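Local coordinates for peroxiredoxin (PDB 5EPF), which reduces hydrogen peroxide and organic hydroperoxides to water and alcohols as a thiol-specific peroxidase, probably with thioredoxin as the reductant, and helps protect the cell against oxidative stress, at residues H58-A63 / V90-Y95; F42-A47 / R82-F87; K123-V128 / L136-S141. One frame throughout, in Å; residues are numbered along the deposited sequence. Where two conformers were deposited one is given.

Contact 1. Residues H58-A63 / V90-Y95. With SO4 (sulfate ion), chain B.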
loop_
_atom_site.group_PDB
_atom_site.type_symbol
_atom_site.label_atom_id
_atom_site.label_comp_id
_atom_site.label_asym_id
_atom_site.label_seq_id
_atom_site.Cartn_x
_atom_site.Cartn_y
_atom_site.Cartn_z
ATOM N N HIS A 58 0.401 11.756 4.232
ATOM C CA HIS A 58 0.867 12.362 2.990
ATOM C C HIS A 58 0.124 11.775 1.794
ATOM O O HIS A 58 -0.311 12.521 0.908
ATOM C CB HIS A 58 2.386 12.208 2.875
ATOM C CG HIS A 58 3.001 13.043 1.795
ATOM N ND1 HIS A 58 2.779 14.396 1.676
ATOM C CD2 HIS A 58 3.838 12.712 0.783
ATOM C CE1 HIS A 58 3.461 14.866 0.645
ATOM N NE2 HIS A 58 4.109 13.863 0.083
ATOM N N PHE A 59 -0.095 10.450 1.784
ATOM C CA PHE A 59 -0.972 9.854 0.775
ATOM C C PHE A 59 -2.366 10.466 0.818
ATOM O O PHE A 59 -2.942 10.785 -0.233
ATOM C CB PHE A 59 -1.070 8.343 0.961
ATOM C CG PHE A 59 0.036 7.568 0.285
ATOM C CD1 PHE A 59 0.061 7.428 -1.097
ATOM C CD2 PHE A 59 1.054 6.970 1.025
ATOM C CE1 PHE A 59 1.076 6.711 -1.722
ATOM C CE2 PHE A 59 2.075 6.256 0.407
ATOM C CZ PHE A 59 2.080 6.131 -0.986
ATOM N N ARG A 60 -2.924 10.641 2.023
ATOM C CA ARG A 60 -4.244 11.249 2.163
ATOM C C ARG A 60 -4.276 12.629 1.526
ATOM O O ARG A 60 -5.196 12.961 0.764
ATOM C CB ARG A 60 -4.579 11.381 3.651
ATOM C CG ARG A 60 -5.920 12.087 3.930
ATOM C CD ARG A 60 -5.996 12.520 5.391
ATOM N NE ARG A 60 -4.966 13.507 5.691
ATOM C CZ ARG A 60 -4.595 13.877 6.914
ATOM N NH1 ARG A 60 -5.165 13.335 7.989
ATOM N NH2 ARG A 60 -3.640 14.783 7.063
ATOM N N ASP A 61 -3.271 13.456 1.842
ATOM C CA ASP A 61 -3.258 14.846 1.422
ATOM C C ASP A 61 -3.089 14.983 -0.078
ATOM O O ASP A 61 -3.386 16.049 -0.623
ATOM C CB ASP A 61 -2.106 15.585 2.109
ATOM C CG ASP A 61 -2.279 15.733 3.607
ATOM O OD1 ASP A 61 -3.400 15.554 4.137
ATOM O OD2 ASP A 61 -1.267 16.075 4.276
ATOM N N LEU A 62 -2.600 13.941 -0.757
ATOM C CA LEU A 62 -2.401 13.965 -2.202
ATOM C C LEU A 62 -3.567 13.344 -2.973
ATOM O O LEU A 62 -3.391 12.943 -4.132
ATOM C CB LEU A 62 -1.070 13.301 -2.560
ATOM C CG LEU A 62 0.174 14.104 -2.180
ATOM C CD1 LEU A 62 1.428 13.229 -2.313
ATOM C CD2 LEU A 62 0.297 15.354 -3.034
ATOM N N ALA A 63 -4.763 13.305 -2.373
ATOM C CA ALA A 63 -5.922 12.690 -3.029
ATOM C C ALA A 63 -6.159 13.244 -4.438
ATOM O O ALA A 63 -6.370 12.487 -5.398
ATOM C CB ALA A 63 -7.180 12.893 -2.175
ATOM N N VAL A 90 -9.539 8.060 12.584
ATOM C CA VAL A 90 -8.889 9.186 13.253
ATOM C C VAL A 90 -8.216 10.115 12.248
ATOM O O VAL A 90 -8.192 11.341 12.435
ATOM C CB VAL A 90 -7.902 8.655 14.307
ATOM C CG1 VAL A 90 -7.018 9.765 14.856
ATOM C CG2 VAL A 90 -8.662 7.964 15.410
ATOM N N ARG A 91 -7.641 9.555 11.174
ATOM C CA ARG A 91 -6.904 10.351 10.200
ATOM C C ARG A 91 -7.743 10.687 8.974
ATOM O O ARG A 91 -7.246 11.328 8.042
ATOM C CB ARG A 91 -5.617 9.630 9.789
ATOM C CG ARG A 91 -4.675 9.377 10.954
ATOM C CD ARG A 91 -4.241 10.676 11.609
ATOM N NE ARG A 91 -3.453 10.422 12.815
ATOM C CZ ARG A 91 -2.883 11.374 13.533
ATOM N NH1 ARG A 91 -2.988 12.634 13.152
ATOM N NH2 ARG A 91 -2.198 11.064 14.631
ATOM N N ARG A 92 -9.004 10.255 8.946
ATOM C CA ARG A 92 -9.921 10.583 7.851
ATOM C C ARG A 92 -9.353 10.162 6.490
ATOM O O ARG A 92 -9.368 10.919 5.513
ATOM C CB ARG A 92 -10.308 12.069 7.889
ATOM C CG ARG A 92 -11.023 12.505 9.194
ATOM C CD ARG A 92 -10.067 13.077 10.263
ATOM N NE ARG A 92 -9.322 14.236 9.766
ATOM C CZ ARG A 92 -8.086 14.566 10.140
ATOM N NH1 ARG A 92 -7.428 13.843 11.050
ATOM N NH2 ARG A 92 -7.504 15.628 9.605
ATOM N N PHE A 93 -8.846 8.932 6.423
ATOM C CA PHE A 93 -8.322 8.418 5.160
ATOM C C PHE A 93 -9.446 8.158 4.172
ATOM O O PHE A 93 -10.458 7.536 4.505
ATOM C CB PHE A 93 -7.534 7.128 5.365
ATOM C CG PHE A 93 -6.247 7.309 6.111
ATOM C CD1 PHE A 93 -5.705 6.252 6.825
ATOM C CD2 PHE A 93 -5.583 8.535 6.118
ATOM C CE1 PHE A 93 -4.522 6.405 7.522
ATOM C CE2 PHE A 93 -4.399 8.682 6.812
ATOM C CZ PHE A 93 -3.876 7.625 7.518
ATOM N N ASP A 94 -9.249 8.619 2.943
ATOM C CA ASP A 94 -10.217 8.442 1.867
ATOM C C ASP A 94 -9.814 7.302 0.939
ATOM O O ASP A 94 -9.950 7.429 -0.278
ATOM C CB ASP A 94 -10.367 9.749 1.083
ATOM C CG ASP A 94 -9.067 10.187 0.415
ATOM O OD1 ASP A 94 -7.980 10.076 1.035
ATOM O OD2 ASP A 94 -9.142 10.637 -0.750
ATOM N N TYR A 95 -9.299 6.202 1.480
ATOM C CA TYR A 95 -8.801 5.097 0.671
ATOM C C TYR A 95 -8.771 3.838 1.535
ATOM O O TYR A 95 -8.840 3.917 2.770
ATOM C CB TYR A 95 -7.417 5.423 0.070
ATOM C CG TYR A 95 -6.346 5.804 1.080
ATOM C CD1 TYR A 95 -5.581 4.824 1.712
ATOM C CD2 TYR A 95 -6.074 7.150 1.386
ATOM C CE1 TYR A 95 -4.613 5.144 2.623
ATOM C CE2 TYR A 95 -5.084 7.481 2.315
ATOM C CZ TYR A 95 -4.358 6.475 2.933
ATOM O OH TYR A 95 -3.355 6.752 3.839
HETATM S S SO4 B . -4.013 15.344 10.978
HETATM O O1 SO4 B . -4.448 13.962 10.849
HETATM O O2 SO4 B . -2.950 15.456 12.001
HETATM O O3 SO4 B . -3.493 15.848 9.703
HETATM O O4 SO4 B . -5.140 16.174 11.413
#
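Arg60 carries this contact. Its NH1 donates to the backbone O of Arg91 at 2.9 Å, in a nearly straight bond of 169°. CG stands anti to the backbone N (chi1 177°), and the bend at chi3 turns the guanidinium toward the 90-92 turn. The edge with NE and NH2 grips OD1 of Asp61 side-on in a salt bridge.

A sulfate ion, probably from the crystallisation liquor, sits where three arginines converge. Its O1 accepts from NH1 of Arg60 at 3.0 Å, and also from NH1 of Arg91 and NH1 of Arg92. NH2 of Arg60 binds O3 of the sulfate at 2.9 Å. NH2 of Arg92 donates to O4 of the sulfate. Arg92 NH1 also donates to the O of Val90, which steadies its approach to the anion. Arg91 O, Asp61 OD1 and the sulfate all lie at the edge of the Arg60 guanidinium, which restrains its rotation.

Nearer the backbone, CB of Arg60 lies 3.9 Å from CD2 of Phe93. The Tyr95 ring brings CE2 to within 3.8 Å of the backbone N of Arg60. Its OH lies over the centre of one face of the Phe93 ring and hydrogen-bonds to the O of Ala56. Asp94 reaches across to Ala63, with OD2 3.3 Å from CB. That carboxylate has its salt bridge with Arg73.

Arg92 has positive phi and closes helix 81-91 with a Schellman motif. The contact therefore joins the last turn of helix 50-61, the helix of the active-site Cys52, to the C-terminal cap of helix 81-91 in the thioredoxin-like fold.

Contact 2. Residues F42-A47 / R82-F87; sequences FFYPAA and RKQAKF. With EDO (1,2-ethanediol), chain D.
Tyr44 OH donates to OE1 of Gln84 at 2.7 Å. The hydroxyl approaches OE1 tilted 34° from the carbonyl plane, and OE1 lies near the plane of the tyrosine ring, at its edge. Gln84 NE2 is held elsewhere, by the O of Leu98, which helps fix the rotation of the amide. The amide stands steeply to the ring.

Phe87 meets the same tyrosine in an offset edge-to-face pair. Its edge is turned toward the face of Tyr44, with centroids 5.7 Å apart. Chi1 of Phe87 is -172°, which places CG anti to the backbone N and brings the ring against Ala47. CB of Ala47 packs 3.5 Å from CD2 of Phe87, and CA of Ala47 lies over one face of that ring.

Lys83 runs extended past Ala47, its CE 3.4 Å from the O of Ala47. Two waters, 3.1 and 2.8 Å from the O of Ala47, accept from NZ of Lys83 and donate to that carbonyl.

The side chain of Tyr44 also touches Cys52, the probable site of the sulfenic acid intermediate. Helix 81-91 is packed in this way against the loop after strand 39-43, beside the peroxidatic cysteine site of a peroxiredoxin.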
loop_
_atom_site.group_PDB
_atom_site.type_symbol
_atom_site.label_atom_id
_atom_site.label_comp_id
_atom_site.label_asym_id
_atom_site.label_seq_id
_atom_site.Cartn_x
_atom_site.Cartn_y
_atom_site.Cartn_z
ATOM N N PHE A 42 1.023 0.520 -0.517
ATOM C CA PHE A 42 2.074 0.932 0.402
ATOM C C PHE A 42 2.008 0.098 1.675
ATOM O O PHE A 42 1.047 0.206 2.449
ATOM C CB PHE A 42 2.131 2.452 0.629
ATOM C CG PHE A 42 0.969 3.084 1.400
ATOM C CD1 PHE A 42 1.083 3.345 2.767
ATOM C CD2 PHE A 42 -0.176 3.525 0.745
ATOM C CE1 PHE A 42 0.060 3.974 3.466
ATOM C CE2 PHE A 42 -1.215 4.157 1.450
ATOM C CZ PHE A 42 -1.075 4.390 2.799
ATOM N N PHE A 43 3.027 -0.745 1.872
ATOM C CA PHE A 43 3.160 -1.554 3.080
ATOM C C PHE A 43 3.799 -0.691 4.163
ATOM O O PHE A 43 4.870 -0.101 3.958
ATOM C CB PHE A 43 4.096 -2.734 2.822
ATOM C CG PHE A 43 3.490 -3.867 2.048
ATOM C CD1 PHE A 43 2.929 -4.961 2.692
ATOM C CD2 PHE A 43 3.534 -3.861 0.660
ATOM C CE1 PHE A 43 2.386 -6.022 1.953
ATOM C CE2 PHE A 43 3.026 -4.908 -0.085
ATOM C CZ PHE A 43 2.445 -5.994 0.564
ATOM N N TYR A 44 3.174 -0.663 5.332
ATOM C CA TYR A 44 3.741 0.066 6.459
ATOM C C TYR A 44 3.825 -0.841 7.677
ATOM O O TYR A 44 2.983 -1.730 7.854
ATOM C CB TYR A 44 2.950 1.345 6.792
ATOM C CG TYR A 44 1.459 1.146 7.020
ATOM C CD1 TYR A 44 0.959 0.779 8.271
ATOM C CD2 TYR A 44 0.545 1.363 5.984
ATOM C CE1 TYR A 44 -0.418 0.623 8.476
ATOM C CE2 TYR A 44 -0.808 1.199 6.182
ATOM C CZ TYR A 44 -1.283 0.842 7.424
ATOM O OH TYR A 44 -2.632 0.701 7.594
ATOM N N PRO A 45 4.837 -0.648 8.532
ATOM C CA PRO A 45 5.018 -1.606 9.647
ATOM C C PRO A 45 3.869 -1.639 10.640
ATOM O O PRO A 45 3.451 -2.722 11.066
ATOM C CB PRO A 45 6.352 -1.177 10.293
ATOM C CG PRO A 45 7.036 -0.309 9.303
ATOM C CD PRO A 45 6.021 0.211 8.326
ATOM N N ALA A 46 3.364 -0.479 11.045
ATOM C CA ALA A 46 2.472 -0.434 12.197
ATOM C C ALA A 46 1.583 0.795 12.102
ATOM O O ALA A 46 2.063 1.931 12.201
ATOM C CB ALA A 46 3.266 -0.424 13.506
ATOM N N ALA A 47 0.285 0.555 11.961
ATOM C CA ALA A 47 -0.698 1.619 12.003
ATOM C C ALA A 47 -0.525 2.465 13.256
ATOM O O ALA A 47 -0.199 1.955 14.331
ATOM C CB ALA A 47 -2.088 0.986 12.006
ATOM N N ARG A 82 -9.630 -4.103 13.050
ATOM C CA ARG A 82 -10.120 -3.121 14.014
ATOM C C ARG A 82 -9.123 -1.989 14.237
ATOM O O ARG A 82 -9.533 -0.848 14.493
ATOM C CB ARG A 82 -10.521 -3.792 15.333
ATOM C CG ARG A 82 -9.368 -4.299 16.189
ATOM C CD ARG A 82 -9.893 -5.135 17.369
ATOM N NE ARG A 82 -10.525 -6.358 16.885
ATOM C CZ ARG A 82 -10.953 -7.353 17.652
ATOM N NH1 ARG A 82 -10.827 -7.286 18.973
ATOM N NH2 ARG A 82 -11.514 -8.418 17.085
ATOM N N LYS A 83 -7.817 -2.268 14.130
ATOM C CA LYS A 83 -6.840 -1.196 14.277
ATOM C C LYS A 83 -6.746 -0.357 13.011
ATOM O O LYS A 83 -6.637 0.871 13.085
ATOM C CB LYS A 83 -5.471 -1.748 14.665
ATOM C CG LYS A 83 -4.490 -0.620 15.011
ATOM C CD LYS A 83 -3.232 -1.109 15.709
ATOM C CE LYS A 83 -2.397 0.103 16.124
ATOM N NZ LYS A 83 -1.285 -0.242 17.023
ATOM N N GLN A 84 -6.789 -1.005 11.843
ATOM C CA GLN A 84 -6.857 -0.254 10.593
ATOM C C GLN A 84 -8.073 0.660 10.583
ATOM O O GLN A 84 -7.987 1.810 10.140
ATOM C CB GLN A 84 -6.913 -1.200 9.385
ATOM C CG GLN A 84 -5.792 -2.243 9.250
ATOM C CD GLN A 84 -4.437 -1.660 8.889
ATOM O OE1 GLN A 84 -3.975 -0.688 9.486
ATOM N NE2 GLN A 84 -3.782 -2.272 7.913
ATOM N N ALA A 85 -9.215 0.168 11.085
ATOM C CA ALA A 85 -10.427 0.980 11.125
ATOM C C ALA A 85 -10.220 2.243 11.953
ATOM O O ALA A 85 -10.608 3.339 11.540
ATOM C CB ALA A 85 -11.601 0.165 11.673
ATOM N N LYS A 86 -9.611 2.107 13.136
ATOM C CA LYS A 86 -9.384 3.287 13.975
ATOM C C LYS A 86 -8.394 4.255 13.334
ATOM O O LYS A 86 -8.589 5.474 13.389
ATOM C CB LYS A 86 -8.934 2.891 15.381
ATOM C CG LYS A 86 -8.913 4.081 16.366
ATOM C CD LYS A 86 -10.243 4.869 16.431
ATOM C CE LYS A 86 -11.377 4.037 16.957
ATOM N NZ LYS A 86 -12.589 4.873 17.174
ATOM N N PHE A 87 -7.324 3.734 12.736
ATOM C CA PHE A 87 -6.333 4.576 12.068
ATOM C C PHE A 87 -7.003 5.404 10.976
ATOM O O PHE A 87 -6.825 6.628 10.899
ATOM C CB PHE A 87 -5.286 3.629 11.475
ATOM C CG PHE A 87 -4.043 4.274 10.892
ATOM C CD1 PHE A 87 -3.565 5.523 11.289
ATOM C CD2 PHE A 87 -3.304 3.543 9.961
ATOM C CE1 PHE A 87 -2.378 6.033 10.749
ATOM C CE2 PHE A 87 -2.134 4.049 9.413
ATOM C CZ PHE A 87 -1.663 5.295 9.818
HETATM C C1 EDO D . -10.752 -7.987 13.366
HETATM O O1 EDO D . -9.977 -6.907 13.888
HETATM C C2 EDO D . -12.227 -7.742 13.643
HETATM O O2 EDO D . -12.612 -6.498 13.063
HETATM O O HOH W 1 0.286 -1.055 15.015
HETATM O O HOH W 2 0.509 1.847 17.083
#

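Contact 3. Residues K123-V128 / L136-S141; sequences KRTTFV and LDVISS
Strands 125-128 and 136-139 run antiparallel, their axes 4.7 Å apart at closest approach. Thr126 and Ile139 form a hydrogen-bonded pair: N of Thr126 donates to O of Ile139 at 2.8 Å, and N of Ile139 returns a bond to O of Thr126. Nearer the turn, N of Val128 donates to O of Asp137. N of Leu136 donates to O of Val128 at 2.7 Å. The backbone N of Asp137 is buried here without a partner in the model.

Phe127 and Val138 are a non-hydrogen-bonded pair. Both side chains project from the same face, in the same direction, with CD1 of Phe127 3.8 Å from CG2 of Val138. The other methyl, CG1 of Val138, meets CG2 of Thr125 at 3.8 Å.

The opposite face carries Thr126, Val128, Asp137 and Ile139. CD1 of Ile139 lies 3.9 Å from CG2 of Thr126. CG2 of Thr126 is anti to its own backbone N, while OG1 sits beside that N (chi1 -60°) and bonds to ND1 of His148. CG2 of Val128 packs against CB of Asp137 at 3.9 Å, and the carboxylate bonds through OD2 to Thr155.

At the open end, the extended Lys123 lays CE 3.4 Å from OG of Ser141. A water links OG1 of Thr125 to N of Ser141, the second bond being weak. NH1 of Arg124 forms a salt bridge with Glu55, and the arginine side chain touches the active-site Cys52.

The hairpin forms one edge of the five-stranded sheet. Strand 125-129 pairs with strand 39-43, strand 135-139 is outermost within the chain, and helix 145-158 packs on the face of Thr126, Val128 and Ile139.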
loop_
_atom_site.group_PDB
_atom_site.type_symbol
_atom_site.label_atom_id
_atom_site.label_comp_id
_atom_site.label_asym_id
_atom_site.label_seq_id
_atom_site.Cartn_x
_atom_site.Cartn_y
_atom_site.Cartn_z
ATOM N N LYS A 123 8.359 -4.919 6.383
ATOM C CA LYS A 123 9.348 -3.936 5.966
ATOM C C LYS A 123 8.646 -2.869 5.118
ATOM O O LYS A 123 7.918 -3.197 4.181
ATOM C CB LYS A 123 10.422 -4.656 5.144
ATOM C CG LYS A 123 11.572 -3.811 4.661
ATOM C CD LYS A 123 12.635 -4.672 3.972
ATOM C CE LYS A 123 13.838 -3.845 3.594
ATOM N NZ LYS A 123 14.929 -4.708 3.049
ATOM N N ARG A 124 8.852 -1.593 5.454
ATOM C CA ARG A 124 8.160 -0.478 4.799
ATOM C C ARG A 124 8.545 -0.379 3.323
ATOM O O ARG A 124 9.696 -0.079 3.001
ATOM C CB ARG A 124 8.494 0.838 5.506
ATOM C CG ARG A 124 7.695 2.019 4.979
ATOM C CD ARG A 124 8.047 3.388 5.595
ATOM N NE ARG A 124 8.121 3.386 7.061
ATOM C CZ ARG A 124 7.102 3.609 7.893
ATOM N NH1 ARG A 124 5.883 3.864 7.428
ATOM N NH2 ARG A 124 7.299 3.586 9.211
ATOM N N THR A 125 7.598 -0.614 2.420
ATOM C CA THR A 125 7.889 -0.742 0.996
ATOM C C THR A 125 6.631 -0.389 0.226
ATOM O O THR A 125 5.542 -0.819 0.608
ATOM C CB THR A 125 8.275 -2.190 0.641
ATOM O OG1 THR A 125 9.136 -2.747 1.645
ATOM C CG2 THR A 125 8.962 -2.261 -0.692
ATOM N N THR A 126 6.784 0.367 -0.863
ATOM C CA THR A 126 5.659 0.750 -1.709
ATOM C C THR A 126 5.840 0.220 -3.117
ATOM O O THR A 126 6.923 0.351 -3.707
ATOM C CB THR A 126 5.509 2.268 -1.719
ATOM O OG1 THR A 126 5.287 2.708 -0.371
ATOM C CG2 THR A 126 4.368 2.730 -2.612
ATOM N N PHE A 127 4.766 -0.349 -3.660
ATOM C CA PHE A 127 4.759 -0.889 -5.018
ATOM C C PHE A 127 3.742 -0.123 -5.847
ATOM O O PHE A 127 2.560 -0.068 -5.486
ATOM C CB PHE A 127 4.398 -2.378 -4.983
ATOM C CG PHE A 127 5.380 -3.195 -4.187
ATOM C CD1 PHE A 127 6.503 -3.752 -4.782
ATOM C CD2 PHE A 127 5.207 -3.364 -2.814
ATOM C CE1 PHE A 127 7.437 -4.464 -4.051
ATOM C CE2 PHE A 127 6.141 -4.089 -2.058
ATOM C CZ PHE A 127 7.248 -4.637 -2.693
ATOM N N VAL A 128 4.183 0.450 -6.963
ATOM C CA VAL A 128 3.254 1.049 -7.921
ATOM C C VAL A 128 2.907 -0.039 -8.932
ATOM O O VAL A 128 3.797 -0.553 -9.623
ATOM C CB VAL A 128 3.876 2.273 -8.612
ATOM C CG1 VAL A 128 2.882 2.899 -9.572
ATOM C CG2 VAL A 128 4.384 3.282 -7.599
ATOM N N LEU A 136 5.518 -1.021 -11.646
ATOM C CA LEU A 136 6.061 0.162 -12.308
ATOM C C LEU A 136 7.165 0.833 -11.504
ATOM O O LEU A 136 8.008 1.528 -12.084
ATOM C CB LEU A 136 4.948 1.184 -12.528
ATOM C CG LEU A 136 3.797 0.740 -13.420
ATOM C CD1 LEU A 136 2.721 1.814 -13.455
ATOM C CD2 LEU A 136 4.305 0.394 -14.822
ATOM N N ASP A 137 7.158 0.681 -10.182
ATOM C CA ASP A 137 8.156 1.322 -9.328
ATOM C C ASP A 137 8.083 0.672 -7.956
ATOM O O ASP A 137 7.047 0.128 -7.579
ATOM C CB ASP A 137 7.890 2.836 -9.223
ATOM C CG ASP A 137 9.106 3.647 -8.779
ATOM O OD1 ASP A 137 10.222 3.109 -8.670
ATOM O OD2 ASP A 137 8.908 4.853 -8.537
ATOM N N VAL A 138 9.199 0.714 -7.235
ATOM C CA VAL A 138 9.305 0.247 -5.856
ATOM C C VAL A 138 10.035 1.313 -5.050
ATOM O O VAL A 138 11.111 1.769 -5.458
ATOM C CB VAL A 138 10.048 -1.100 -5.741
ATOM C CG1 VAL A 138 10.079 -1.568 -4.285
ATOM C CG2 VAL A 138 9.407 -2.162 -6.642
ATOM N N ILE A 139 9.448 1.719 -3.923
ATOM C CA ILE A 139 10.091 2.619 -2.970
ATOM C C ILE A 139 10.372 1.817 -1.707
ATOM O O ILE A 139 9.442 1.327 -1.058
ATOM C CB ILE A 139 9.248 3.875 -2.673
ATOM C CG1 ILE A 139 8.807 4.599 -3.960
ATOM C CG2 ILE A 139 10.050 4.814 -1.745
ATOM C CD1 ILE A 139 7.414 4.177 -4.508
ATOM N N SER A 140 11.653 1.668 -1.359
ATOM C CA SER A 140 12.032 0.772 -0.275
ATOM C C SER A 140 12.175 1.498 1.071
ATOM O O SER A 140 11.964 2.709 1.191
ATOM C CB SER A 140 13.278 -0.013 -0.668
ATOM O OG SER A 140 14.255 0.847 -1.210
ATOM N N SER A 141 12.616 0.741 2.083
ATOM C CA SER A 141 12.458 1.157 3.476
ATOM C C SER A 141 13.400 2.281 3.879
ATOM O O SER A 141 13.151 2.929 4.897
ATOM C CB SER A 141 12.592 -0.040 4.422
ATOM O OG SER A 141 13.903 -0.525 4.386
HETATM O O HOH W 3 11.412 2.572 7.059
HETATM O O HOH W 4 11.898 -2.037 1.533
#

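Overall arrangement
Contact 2 is buried. Contacts 1 and 3 are partly buried, and contact 1 reaches the surface. Contacts 1 and 2 share helix 81-91 and touch through aromatic rings: Phe59 stacks on Phe42, and Phe93 meets Phe87 edge-to-face. Contacts 2 and 3 reach the same sheet, where strands 39-43 and 125-129 are neighbours. Their chemistry follows their place. Arginines and a sulfate dominate contact 1. Rings packed on an alanine, a tyrosine-glutamine bond and two bridging waters make contact 2. Backbone bonds dominate contact 3. Contacts 1 and 3 have centres about 18 Å apart and do not touch. Contacts 2 and 3 both reach the active-site cysteine, while contact 1 lies further along the helix that carries it.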